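PDB 3SYJ: adhesion and penetration protein autotransporter from Haemophilus influenzae, which promotes bacterial aggregation and, by binding a host cell structure, adherence and invasion, and is probably also a serine protease. Local coordinates for residues 4-12 with 30-39. Residues are numbered along the deposited sequence; the frame is centred on the assembly and turned at random.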
ATOM      1  N   TYR A   4     -19.821  20.343 -58.339  1.00 17.34           N
ATOM      2  CA  TYR A   4     -20.391  19.095 -58.819  1.00 13.67           C
ATOM      3  C   TYR A   4     -21.440  18.575 -57.837  1.00 17.86           C
ATOM      4  O   TYR A   4     -21.123  18.209 -56.703  1.00 17.62           O
ATOM      5  CB  TYR A   4     -19.269  18.069 -58.999  1.00 14.35           C
ATOM      6  CG  TYR A   4     -19.711  16.692 -59.427  1.00 16.43           C
ATOM      7  CD1 TYR A   4     -20.787  16.515 -60.291  1.00 20.40           C
ATOM      8  CD2 TYR A   4     -19.027  15.563 -58.993  1.00 19.67           C
ATOM      9  CE1 TYR A   4     -21.186  15.246 -60.686  1.00 21.49           C
ATOM     10  CE2 TYR A   4     -19.416  14.293 -59.382  1.00 19.40           C
ATOM     11  CZ  TYR A   4     -20.495  14.140 -60.231  1.00 22.35           C
ATOM     12  OH  TYR A   4     -20.877  12.877 -60.623  1.00 18.64           O
ATOM     13  N   PHE A   5     -22.694  18.548 -58.282  1.00 17.65           N
ATOM     14  CA  PHE A   5     -23.810  18.093 -57.458  1.00 18.58           C
ATOM     15  C   PHE A   5     -23.678  16.628 -57.034  1.00 16.94           C
ATOM     16  O   PHE A   5     -24.373  16.174 -56.122  1.00 16.79           O
ATOM     17  CB  PHE A   5     -25.144  18.322 -58.183  1.00 19.20           C
ATOM     18  CG  PHE A   5     -26.354  18.001 -57.345  1.00 15.87           C
ATOM     19  CD1 PHE A   5     -26.677  18.784 -56.249  1.00 17.68           C
ATOM     20  CD2 PHE A   5     -27.166  16.918 -57.653  1.00 15.14           C
ATOM     21  CE1 PHE A   5     -27.786  18.498 -55.470  1.00 17.87           C
ATOM     22  CE2 PHE A   5     -28.279  16.625 -56.883  1.00 15.72           C
ATOM     23  CZ  PHE A   5     -28.591  17.416 -55.789  1.00 19.74           C
ATOM     24  N   GLY A   6     -22.775  15.899 -57.682  1.00 16.69           N
ATOM     25  CA  GLY A   6     -22.490  14.525 -57.302  1.00 16.72           C
ATOM     26  C   GLY A   6     -21.669  14.397 -56.025  1.00 18.86           C
ATOM     27  O   GLY A   6     -21.471  13.293 -55.508  1.00 15.71           O
ATOM     28  N   ILE A   7     -21.187  15.534 -55.525  1.00 18.80           N
ATOM     29  CA  ILE A   7     -20.422  15.589 -54.281  1.00 16.03           C
ATOM     30  C   ILE A   7     -21.089  16.587 -53.330  1.00 19.98           C
ATOM     31  O   ILE A   7     -21.553  17.645 -53.771  1.00 20.01           O
ATOM     32  CB  ILE A   7     -18.966  16.008 -54.559  1.00 19.39           C
ATOM     33  CG1 ILE A   7     -18.214  14.876 -55.258  1.00 15.29           C
ATOM     34  CG2 ILE A   7     -18.245  16.409 -53.275  1.00 15.40           C
ATOM     35  CD1 ILE A   7     -16.913  15.314 -55.880  1.00 12.99           C
ATOM     36  N   ASP A   8     -21.162  16.239 -52.042  1.00 18.56           N
ATOM     37  CA  ASP A   8     -21.764  17.116 -51.034  1.00 15.51           C
ATOM     38  C   ASP A   8     -21.261  18.535 -51.192  1.00 16.09           C
ATOM     39  O   ASP A   8     -20.057  18.766 -51.286  1.00 13.12           O
ATOM     40  CB  ASP A   8     -21.423  16.653 -49.621  1.00 15.10           C
ATOM     41  CG  ASP A   8     -22.179  15.415 -49.215  1.00 18.30           C
ATOM     42  OD1 ASP A   8     -23.223  15.117 -49.829  1.00 21.45           O
ATOM     43  OD2 ASP A   8     -21.729  14.737 -48.274  1.00 17.12           O
ATOM     44  N   TYR A   9     -22.188  19.485 -51.218  1.00 16.97           N
ATOM     45  CA  TYR A   9     -21.837  20.894 -51.326  1.00 15.61           C
ATOM     46  C   TYR A   9     -20.962  21.289 -50.148  1.00 14.43           C
ATOM     47  O   TYR A   9     -20.119  22.174 -50.269  1.00 15.44           O
ATOM     48  CB  TYR A   9     -23.100  21.755 -51.342  1.00 13.36           C
ATOM     49  CG  TYR A   9     -22.937  23.110 -51.996  1.00 12.38           C
ATOM     50  CD1 TYR A   9     -22.315  23.246 -53.231  1.00 13.19           C
ATOM     51  CD2 TYR A   9     -23.442  24.249 -51.394  1.00 15.31           C
ATOM     52  CE1 TYR A   9     -22.187  24.495 -53.840  1.00 13.21           C
ATOM     53  CE2 TYR A   9     -23.318  25.496 -51.990  1.00 11.36           C
ATOM     54  CZ  TYR A   9     -22.695  25.614 -53.204  1.00  9.52           C
ATOM     55  OH  TYR A   9     -22.583  26.859 -53.771  1.00  9.64           O
ATOM     56  N   GLN A  10     -21.151  20.620 -49.011  1.00 16.11           N
ATOM     57  CA  GLN A  10     -20.398  20.951 -47.804  1.00 14.16           C
ATOM     58  C   GLN A  10     -18.885  20.955 -48.023  1.00 16.42           C
ATOM     59  O   GLN A  10     -18.180  21.788 -47.448  1.00 14.16           O
ATOM     60  CB  GLN A  10     -20.764  20.029 -46.644  1.00 13.47           C
ATOM     61  CG  GLN A  10     -20.352  20.589 -45.287  1.00 16.56           C
ATOM     62  CD  GLN A  10     -21.114  21.863 -44.915  1.00 15.30           C
ATOM     63  OE1 GLN A  10     -22.325  21.957 -45.117  1.00 13.36           O
ATOM     64  NE2 GLN A  10     -20.403  22.843 -44.359  1.00 13.46           N
ATOM     65  N   TYR A  11     -18.386  20.041 -48.854  1.00 14.20           N
ATOM     66  CA  TYR A  11     -16.948  19.991 -49.133  1.00 16.79           C
ATOM     67  C   TYR A  11     -16.445  21.337 -49.632  1.00 14.39           C
ATOM     68  O   TYR A  11     -15.452  21.864 -49.155  1.00 15.09           O
ATOM     69  CB  TYR A  11     -16.625  18.931 -50.185  1.00 14.52           C
ATOM     70  CG  TYR A  11     -16.550  17.521 -49.660  1.00 16.99           C
ATOM     71  CD1 TYR A  11     -15.434  17.080 -48.952  1.00 18.26           C
ATOM     72  CD2 TYR A  11     -17.579  16.618 -49.898  1.00 15.71           C
ATOM     73  CE1 TYR A  11     -15.362  15.774 -48.480  1.00 18.13           C
ATOM     74  CE2 TYR A  11     -17.517  15.321 -49.437  1.00 16.09           C
ATOM     75  CZ  TYR A  11     -16.413  14.902 -48.732  1.00 19.17           C
ATOM     76  OH  TYR A  11     -16.369  13.608 -48.282  1.00 19.31           O
ATOM     77  N   TYR A  12     -17.146  21.890 -50.600  1.00 15.33           N
ATOM     78  CA  TYR A  12     -16.726  23.132 -51.209  1.00 13.67           C
ATOM     79  C   TYR A  12     -16.862  24.312 -50.256  1.00 14.54           C
ATOM     80  O   TYR A  12     -16.129  25.292 -50.353  1.00 12.41           O
ATOM     81  CB  TYR A  12     -17.567  23.377 -52.451  1.00 13.76           C
ATOM     82  CG  TYR A  12     -17.476  22.288 -53.495  1.00 14.88           C
ATOM     83  CD1 TYR A  12     -16.445  22.277 -54.433  1.00 14.97           C
ATOM     84  CD2 TYR A  12     -18.429  21.282 -53.558  1.00 16.99           C
ATOM     85  CE1 TYR A  12     -16.367  21.287 -55.403  1.00 15.97           C
ATOM     86  CE2 TYR A  12     -18.363  20.291 -54.523  1.00 16.48           C
ATOM     87  CZ  TYR A  12     -17.331  20.296 -55.443  1.00 17.13           C
ATOM     88  OH  TYR A  12     -17.273  19.305 -56.399  1.00 16.72           O
ATOM     89  N   LYS A  30      -9.743  12.693 -47.462  1.00 16.60           N
ATOM     90  CA  LYS A  30     -10.513  11.846 -48.355  1.00 21.34           C
ATOM     91  C   LYS A  30     -11.814  12.537 -48.742  1.00 22.03           C
ATOM     92  O   LYS A  30     -12.489  13.125 -47.899  1.00 22.27           O
ATOM     93  CB  LYS A  30     -10.788  10.497 -47.698  1.00 25.29           C
ATOM     94  CG  LYS A  30      -9.544   9.618 -47.586  1.00 27.54           C
ATOM     95  CD  LYS A  30      -9.801   8.439 -46.658  1.00 35.04           C
ATOM     96  CE  LYS A  30      -8.545   7.602 -46.442  1.00 43.47           C
ATOM     97  NZ  LYS A  30      -8.063   6.995 -47.712  1.00 43.50           N
ATOM     98  N   VAL A  31     -12.147  12.480 -50.026  1.00 17.21           N
ATOM     99  CA  VAL A  31     -13.368  13.083 -50.534  1.00 18.18           C
ATOM    100  C   VAL A  31     -14.244  12.016 -51.181  1.00 20.32           C
ATOM    101  O   VAL A  31     -13.850  11.403 -52.175  1.00 24.33           O
ATOM    102  CB  VAL A  31     -13.045  14.173 -51.565  1.00 19.54           C
ATOM    103  CG1 VAL A  31     -14.323  14.703 -52.198  1.00 16.24           C
ATOM    104  CG2 VAL A  31     -12.252  15.291 -50.907  1.00 15.43           C
ATOM    105  N   TYR A  32     -15.422  11.789 -50.606  1.00 19.23           N
ATOM    106  CA  TYR A  32     -16.347  10.773 -51.106  1.00 18.79           C
ATOM    107  C   TYR A  32     -17.490  11.427 -51.872  1.00 18.82           C
ATOM    108  O   TYR A  32     -17.863  12.555 -51.571  1.00 17.51           O
ATOM    109  CB  TYR A  32     -16.901   9.938 -49.947  1.00 19.77           C
ATOM    110  CG  TYR A  32     -15.825   9.253 -49.139  1.00 20.97           C
ATOM    111  CD1 TYR A  32     -15.340   8.004 -49.507  1.00 20.07           C
ATOM    112  CD2 TYR A  32     -15.276   9.867 -48.021  1.00 24.31           C
ATOM    113  CE1 TYR A  32     -14.342   7.381 -48.780  1.00 24.68           C
ATOM    114  CE2 TYR A  32     -14.282   9.254 -47.285  1.00 23.08           C
ATOM    115  CZ  TYR A  32     -13.818   8.012 -47.667  1.00 26.56           C
ATOM    116  OH  TYR A  32     -12.829   7.403 -46.933  1.00 30.61           O
ATOM    117  N   ASN A  33     -18.033  10.734 -52.871  1.00 20.06           N
ATOM    118  CA  ASN A  33     -19.214  11.237 -53.567  1.00 17.01           C
ATOM    119  C   ASN A  33     -20.502  10.880 -52.826  1.00 19.74           C
ATOM    120  O   ASN A  33     -20.469  10.271 -51.754  1.00 18.25           O
ATOM    121  CB  ASN A  33     -19.261  10.784 -55.030  1.00 16.85           C
ATOM    122  CG  ASN A  33     -19.364   9.265 -55.191  1.00 18.56           C
ATOM    123  OD1 ASN A  33     -19.809   8.546 -54.294  1.00 17.55           O
ATOM    124  ND2 ASN A  33     -18.947   8.777 -56.349  1.00 13.98           N
ATOM    125  N   LYS A  34     -21.641  11.274 -53.385  1.00 19.06           N
ATOM    126  CA  LYS A  34     -22.902  11.048 -52.697  1.00 18.70           C
ATOM    127  C   LYS A  34     -23.234   9.559 -52.622  1.00 20.81           C
ATOM    128  O   LYS A  34     -24.094   9.148 -51.846  1.00 17.02           O
ATOM    129  CB  LYS A  34     -24.029  11.867 -53.331  1.00 18.29           C
ATOM    130  CG  LYS A  34     -23.840  13.367 -53.109  1.00 22.08           C
ATOM    131  CD  LYS A  34     -25.030  14.199 -53.557  1.00 19.45           C
ATOM    132  CE  LYS A  34     -24.848  15.652 -53.126  1.00 18.22           C
ATOM    133  NZ  LYS A  34     -25.719  16.613 -53.862  1.00 18.63           N
ATOM    134  N   GLN A  35     -22.527   8.752 -53.407  1.00 17.23           N
ATOM    135  CA  GLN A  35     -22.700   7.301 -53.351  1.00 22.77           C
ATOM    136  C   GLN A  35     -21.722   6.679 -52.374  1.00 23.90           C
ATOM    137  O   GLN A  35     -21.578   5.457 -52.323  1.00 27.27           O
ATOM    138  CB  GLN A  35     -22.531   6.664 -54.734  1.00 20.36           C
ATOM    139  CG  GLN A  35     -23.696   6.895 -55.673  1.00 15.01           C
ATOM    140  CD  GLN A  35     -23.796   8.329 -56.157  1.00 20.88           C
ATOM    141  OE1 GLN A  35     -22.845   8.871 -56.720  1.00 18.55           O
ATOM    142  NE2 GLN A  35     -24.964   8.945 -55.958  1.00 18.24           N
ATOM    143  N   GLY A  36     -21.040   7.526 -51.610  1.00 19.99           N
ATOM    144  CA  GLY A  36     -20.155   7.061 -50.561  1.00 18.19           C
ATOM    145  C   GLY A  36     -18.906   6.424 -51.119  1.00 19.21           C
ATOM    146  O   GLY A  36     -18.251   5.625 -50.456  1.00 25.29           O
ATOM    147  N   GLN A  37     -18.561   6.786 -52.346  1.00 22.54           N
ATOM    148  CA  GLN A  37     -17.382   6.226 -52.982  1.00 23.50           C
ATOM    149  C   GLN A  37     -16.250   7.251 -53.048  1.00 27.99           C
ATOM    150  O   GLN A  37     -16.477   8.433 -53.316  1.00 23.82           O
ATOM    151  CB  GLN A  37     -17.729   5.726 -54.383  1.00 25.51           C
ATOM    152  CG  GLN A  37     -18.739   4.597 -54.403  1.00 23.51           C
ATOM    153  CD  GLN A  37     -19.377   4.467 -55.760  1.00 29.02           C
ATOM    154  OE1 GLN A  37     -19.510   5.453 -56.481  1.00 25.79           O
ATOM    155  NE2 GLN A  37     -19.764   3.249 -56.128  1.00 31.52           N
ATOM    156  N   LEU A  38     -15.030   6.789 -52.807  1.00 22.93           N
ATOM    157  CA  LEU A  38     -13.863   7.658 -52.846  1.00 21.97           C
ATOM    158  C   LEU A  38     -13.658   8.282 -54.222  1.00 23.36           C
ATOM    159  O   LEU A  38     -13.466   7.575 -55.209  1.00 24.55           O
ATOM    160  CB  LEU A  38     -12.615   6.871 -52.460  1.00 23.18           C
ATOM    161  CG  LEU A  38     -11.307   7.654 -52.392  1.00 22.83           C
ATOM    162  CD1 LEU A  38     -11.323   8.608 -51.200  1.00 20.23           C
ATOM    163  CD2 LEU A  38     -10.138   6.685 -52.313  1.00 19.68           C
ATOM    164  N   VAL A  39     -13.676   9.607 -54.276  1.00 23.47           N
ATOM    165  CA  VAL A  39     -13.420  10.329 -55.513  1.00 23.78           C
ATOM    166  C   VAL A  39     -11.931  10.611 -55.645  1.00 24.13           C
ATOM    167  O   VAL A  39     -11.363  10.535 -56.734  1.00 18.65           O
ATOM    168  CB  VAL A  39     -14.183  11.668 -55.548  1.00 19.49           C
ATOM    169  CG1 VAL A  39     -13.830  12.455 -56.810  1.00 17.23           C
ATOM    170  CG2 VAL A  39     -15.680  11.423 -55.444  1.00 17.53           C
TER
HETATM  171  O   HOH W   1     -21.982  11.236 -57.631  1.00 16.31           O
HETATM  172  O   HOH W   2     -23.842  19.064 -53.982  1.00 17.21           O
HETATM  173  O   HOH W   3     -20.364  13.640 -51.137  1.00 15.72           O
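Lys34 stretches from the turn 33-36 across the turn 4-7 and sets its ammonium group over one face of the Phe5 ring, a cation-pi contact with NZ 3.4 Å from the centroid of that ring and 20° off its normal. With CG placed anti to its own carbonyl carbon (chi1 -68°) and the chain extended beyond it, the lysine runs past Gly6 O and Phe5 O before NZ meets the ring. NZ also donates to Phe5 O at 2.7 Å, in the carbonyl plane, and to water 2, whose oxygen also lies 2.7 Å from Ile7 O. At the root of the same residue, Lys34 N gives a 2.9 Å bond to Gly6 O, so backbone and side chain grip successive carbonyls of the turn. Gly6 O takes a second bond from water 1, shared with Gln35 OE1.

At the other end of the contact Tyr11 reaches from the first turn of helix 9-17 to strand 29-32, where Tyr32 N donates almost straight (173°) to Tyr11 OH at 3.1 Å. Val31 CG1 lies over the centre of one face of the Tyr11 ring, a CH-pi contact 4.0 Å from the centroid. Water 3 links Asp8 N with Tyr32 O. To one side of these polar contacts, Ile7 CD1 meets Val39 CG2 tip to tip at 4.1 Å.

Further out, Asn33 OD1 holds the hairpin by accepting a 2.9 Å bond from Gln37 N, while Glu609 pairs with Lys34 in a salt bridge and accepts a bond from Tyr9 N. The contact thus packs the N-terminal turn and helix of the S6 protease domain against the two-stranded antiparallel hairpin 29-42, and through Glu609 of helix 603-609 ties that domain to the beta-helical passenger stem.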